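Local coordinates for tRNA (adenine(58)-N(1))-methyltransferase TrmI (Thermus thermophilus, PDB 2PWY), which catalyses the S-adenosyl-L-methionine-dependent methylation of N1 of adenosine 58 in tRNA and is required for growth at extreme temperatures, at residues A[36-39]-A[40-43]; A[64-67]-A[68-72]. All coordinates share one frame; numbering follows the deposited sequence.

Interaction 1: A[36-39]-A[40-43]; sequences SVPH and EALL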
loop_
_atom_site.group_PDB
_atom_site.type_symbol
_atom_site.label_atom_id
_atom_site.label_comp_id
_atom_site.label_asym_id
_atom_site.label_seq_id
_atom_site.Cartn_x
_atom_site.Cartn_y
_atom_site.Cartn_z
ATOM N N SER A 36 16.428 -23.776 -30.974
ATOM C CA SER A 36 15.646 -22.939 -31.876
ATOM C C SER A 36 14.423 -23.693 -32.387
ATOM O O SER A 36 14.445 -24.921 -32.514
ATOM C CB SER A 36 16.507 -22.457 -33.039
ATOM O OG SER A 36 17.510 -21.570 -32.570
ATOM N N VAL A 37 13.355 -22.949 -32.670
ATOM C CA VAL A 37 12.080 -23.542 -33.057
ATOM C C VAL A 37 11.545 -22.812 -34.285
ATOM O O VAL A 37 11.424 -21.587 -34.253
ATOM C CB VAL A 37 11.036 -23.447 -31.900
ATOM C CG1 VAL A 37 9.701 -24.055 -32.317
ATOM C CG2 VAL A 37 11.554 -24.135 -30.635
ATOM N N PRO A 38 11.205 -23.558 -35.362
ATOM C CA PRO A 38 10.588 -22.917 -36.528
ATOM C C PRO A 38 9.257 -22.292 -36.137
ATOM O O PRO A 38 8.523 -22.851 -35.310
ATOM C CB PRO A 38 10.342 -24.075 -37.508
ATOM C CG PRO A 38 11.108 -25.227 -36.991
ATOM C CD PRO A 38 11.352 -25.020 -35.537
ATOM N N HIS A 39 8.941 -21.138 -36.723
ATOM C CA HIS A 39 7.666 -20.489 -36.449
ATOM C C HIS A 39 6.467 -21.403 -36.697
ATOM O O HIS A 39 5.471 -21.335 -35.978
ATOM C CB HIS A 39 7.554 -19.188 -37.246
ATOM C CG HIS A 39 8.409 -18.085 -36.704
ATOM N ND1 HIS A 39 8.335 -16.792 -37.170
ATOM C CD2 HIS A 39 9.343 -18.076 -35.721
ATOM C CE1 HIS A 39 9.200 -16.036 -36.517
ATOM N NE2 HIS A 39 9.818 -16.787 -35.624
ATOM N N GLU A 40 6.576 -22.274 -37.697
ATOM C CA GLU A 40 5.512 -23.237 -37.987
ATOM C C GLU A 40 5.174 -24.099 -36.769
ATOM O O GLU A 40 4.001 -24.399 -36.532
ATOM C CB GLU A 40 5.902 -24.142 -39.159
ATOM C CG GLU A 40 6.029 -23.422 -40.497
ATOM C CD GLU A 40 7.344 -22.658 -40.682
ATOM O OE1 GLU A 40 8.241 -22.725 -39.807
ATOM O OE2 GLU A 40 7.478 -21.990 -41.728
ATOM N N ALA A 41 6.190 -24.495 -36.006
ATOM C CA ALA A 41 5.964 -25.351 -34.827
ATOM C C ALA A 41 5.139 -24.597 -33.789
ATOM O O ALA A 41 4.305 -25.186 -33.092
ATOM C CB ALA A 41 7.271 -25.810 -34.219
ATOM N N LEU A 42 5.393 -23.293 -33.692
ATOM C CA LEU A 42 4.695 -22.415 -32.754
ATOM C C LEU A 42 3.230 -22.306 -33.112
ATOM O O LEU A 42 2.357 -22.430 -32.253
ATOM C CB LEU A 42 5.335 -21.025 -32.727
ATOM C CG LEU A 42 6.815 -20.964 -32.346
ATOM C CD1 LEU A 42 7.365 -19.540 -32.494
ATOM C CD2 LEU A 42 7.073 -21.486 -30.947
ATOM N N LEU A 43 2.969 -22.076 -34.392
ATOM C CA LEU A 43 1.611 -21.967 -34.896
ATOM C C LEU A 43 0.869 -23.294 -34.741
ATOM O O LEU A 43 -0.313 -23.326 -34.381
ATOM C CB LEU A 43 1.635 -21.500 -36.352
ATOM C CG LEU A 43 2.297 -20.125 -36.593
ATOM C CD1 LEU A 43 2.739 -19.984 -38.045
ATOM C CD2 LEU A 43 1.370 -18.977 -36.200
#
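Val37 meets Ala41 and Leu42 through one methyl group. With CG1 anti to the backbone N (chi1 179°), Val37 CG1 comes within 3.6 Å of Ala41 CB and 3.9 Å of Leu42 CD2. The methyl of Ala41 is small enough to let the branched valine close on the first turn of the helix, while the longer Leu42 passes Val37 at a slant and also brings CD1 obliquely to the His39 ring, 4.1 Å from His39 CD2. Thr53 and Val51 cover Val37 further; Leu42 reaches Val51, Leu10 and Leu12, so strand 37-38 and helix 39-45 share one apolar patch of the TrmI-like N-terminal domain.

Pro38 is the N-cap residue at this strand-to-helix junction; its ring restricts phi near the -62° found here, which suits the turn from strand into helix, and it serves through its carbonyl. Two backbone bonds begin the helix: Ala41 N to Pro38 O at 2.9 Å, a bent bond, and the straighter Leu43 N to His39 O at 3.1 Å. Among the polar side chains, Glu40 bends at chi2 (79°), which folds Glu40 OE1 back to 3.4 Å from Pro38 CB; Glu40 OE2 accepts from Gly27 N, and His39 ND1 bonds to Lys25 N.

Interaction 2: A[64-67]-A[68-72]; sequences PTLE and EYLLH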
loop_
_atom_site.group_PDB
_atom_site.type_symbol
_atom_site.label_atom_id
_atom_site.label_comp_id
_atom_site.label_asym_id
_atom_site.label_seq_id
_atom_site.Cartn_x
_atom_site.Cartn_y
_atom_site.Cartn_z
ATOM N N PRO A 64 -0.891 -13.204 -26.675
ATOM C CA PRO A 64 -0.609 -12.232 -25.603
ATOM C C PRO A 64 -1.861 -11.437 -25.279
ATOM O O PRO A 64 -2.585 -11.029 -26.192
ATOM C CB PRO A 64 0.457 -11.303 -26.210
ATOM C CG PRO A 64 0.366 -11.516 -27.706
ATOM C CD PRO A 64 -0.191 -12.881 -27.938
ATOM N N THR A 65 -2.136 -11.275 -23.990
ATOM C CA THR A 65 -3.153 -10.337 -23.555
ATOM C C THR A 65 -2.667 -8.914 -23.861
ATOM O O THR A 65 -1.470 -8.692 -24.110
ATOM C CB THR A 65 -3.412 -10.448 -22.051
ATOM O OG1 THR A 65 -2.226 -10.065 -21.334
ATOM C CG2 THR A 65 -3.808 -11.885 -21.661
ATOM N N LEU A 66 -3.583 -7.944 -23.831
ATOM C CA LEU A 66 -3.188 -6.559 -24.050
ATOM C C LEU A 66 -2.154 -6.109 -22.999
ATOM O O LEU A 66 -1.202 -5.405 -23.330
ATOM C CB LEU A 66 -4.418 -5.645 -24.082
ATOM C CG LEU A 66 -4.161 -4.153 -24.309
ATOM C CD1 LEU A 66 -3.345 -3.904 -25.583
ATOM C CD2 LEU A 66 -5.470 -3.380 -24.353
ATOM N N GLU A 67 -2.339 -6.540 -21.744
ATOM C CA GLU A 67 -1.346 -6.311 -20.696
ATOM C C GLU A 67 0.031 -6.853 -21.115
ATOM O O GLU A 67 1.025 -6.130 -21.073
ATOM C CB GLU A 67 -1.801 -6.949 -19.384
ATOM C CG GLU A 67 -0.803 -6.773 -18.237
ATOM C CD GLU A 67 -1.278 -7.434 -16.958
ATOM O OE1 GLU A 67 -2.124 -8.361 -17.036
ATOM O OE2 GLU A 67 -0.816 -7.005 -15.877
ATOM N N GLU A 68 0.087 -8.115 -21.539
ATOM C CA GLU A 68 1.362 -8.737 -21.948
ATOM C C GLU A 68 1.987 -8.009 -23.130
ATOM O O GLU A 68 3.198 -7.790 -23.166
ATOM C CB GLU A 68 1.171 -10.213 -22.278
ATOM C CG GLU A 68 0.943 -11.057 -21.025
ATOM C CD GLU A 68 0.498 -12.486 -21.312
ATOM O OE1 GLU A 68 -0.169 -12.731 -22.343
ATOM O OE2 GLU A 68 0.795 -13.357 -20.470
ATOM N N TYR A 69 1.148 -7.631 -24.086
ATOM C CA TYR A 69 1.596 -6.903 -25.257
ATOM C C TYR A 69 2.233 -5.552 -24.897
ATOM O O TYR A 69 3.343 -5.258 -25.353
ATOM C CB TYR A 69 0.429 -6.711 -26.224
ATOM C CG TYR A 69 0.838 -6.127 -27.543
ATOM C CD1 TYR A 69 1.687 -6.828 -28.406
ATOM C CD2 TYR A 69 0.389 -4.879 -27.931
ATOM C CE1 TYR A 69 2.069 -6.283 -29.649
ATOM C CE2 TYR A 69 0.765 -4.321 -29.162
ATOM C CZ TYR A 69 1.602 -5.028 -30.013
ATOM O OH TYR A 69 1.964 -4.469 -31.222
ATOM N N LEU A 70 1.539 -4.726 -24.107
ATOM C CA LEU A 70 2.120 -3.445 -23.684
ATOM C C LEU A 70 3.473 -3.599 -23.013
ATOM O O LEU A 70 4.367 -2.780 -23.217
ATOM C CB LEU A 70 1.191 -2.663 -22.746
ATOM C CG LEU A 70 0.394 -1.550 -23.391
ATOM C CD1 LEU A 70 -0.687 -2.166 -24.277
ATOM C CD2 LEU A 70 -0.207 -0.622 -22.340
ATOM N N LEU A 71 3.615 -4.647 -22.205
ATOM C CA LEU A 71 4.818 -4.839 -21.411
ATOM C C LEU A 71 6.008 -5.320 -22.243
ATOM O O LEU A 71 7.152 -5.125 -21.836
ATOM C CB LEU A 71 4.550 -5.800 -20.261
ATOM C CG LEU A 71 3.539 -5.347 -19.200
ATOM C CD1 LEU A 71 3.301 -6.513 -18.257
ATOM C CD2 LEU A 71 4.033 -4.101 -18.457
ATOM N N HIS A 72 5.737 -5.920 -23.404
ATOM C CA HIS A 72 6.789 -6.535 -24.232
ATOM C C HIS A 72 6.981 -5.909 -25.622
ATOM O O HIS A 72 8.022 -6.114 -26.259
ATOM C CB HIS A 72 6.575 -8.062 -24.331
ATOM C CG HIS A 72 6.559 -8.749 -23.001
ATOM N ND1 HIS A 72 7.712 -9.142 -22.352
ATOM C CD2 HIS A 72 5.536 -9.077 -22.176
ATOM C CE1 HIS A 72 7.399 -9.680 -21.186
ATOM N NE2 HIS A 72 6.085 -9.661 -21.057
#
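Pro64 lays its ring beside Glu68, Pro64 CB standing 4.1 Å from Glu68 CB, and leads the chain into helix 66-72. Thr65, the N-cap, forms a capping box with Glu68. With its hydroxyl placed between the backbone N and the carbonyl carbon (chi1 65°), Thr65 OG1 accepts from Glu68 N at 3.0 Å, and in return Glu68 OE1 accepts from Thr65 N at 2.9 Å, on the anti side of the carboxylate. Threonine suits the cap with its short hydroxyl, and glutamate has the length to reach back. Glu68 OE2 forms a salt bridge with Arg253 of the second subunit, and an alanine here would probably leave both Thr65 N and that arginine without their carboxylate partner.

Leu66 lies aslant Leu70, their CD1 methyls packed tightly at 3.4 Å, and Leu66 O accepts an almost straight bond (176°) from Leu70 N. Glu67 runs alongside Leu71, Glu67 CG 4.1 Å from Leu71 CD1, and its extended chain carries Glu67 OE1 into a salt bridge with Arg220 of the second subunit.

Around this turn, Leu66 and Tyr69 pack on helix 109-118, and Tyr69 also stacks on Phe144 and bonds through OH to Asn140 O in helix 131-144. Pro64 and Glu68 touch Leu11 of strand 10-13, with Leu21 of strand 19-22 also against Pro64.

Overall arrangement
Interaction 1 comes first along the chain, at the start of helix 39-45, and interaction 2 follows at the start of helix 66-72; their centres are 21 Å apart and their nearest atoms about 10 Å, so they do not touch. The antiparallel sheet containing strands 10-13 and 50-52 links them, since both contacts pack against strand 10-13. The first belongs to the smaller N-terminal domain, which may take part in tRNA recognition; the second sits where that sheet meets helices 109-118 and 131-144 of the methyltransferase fold. Within interaction 2 the side chain of Leu70 comes to about 5 Å from the bound S-adenosyl-L-homocysteine, and the contact meets a second subunit of the tetramer. Interaction 1 lies away from the cofactor site.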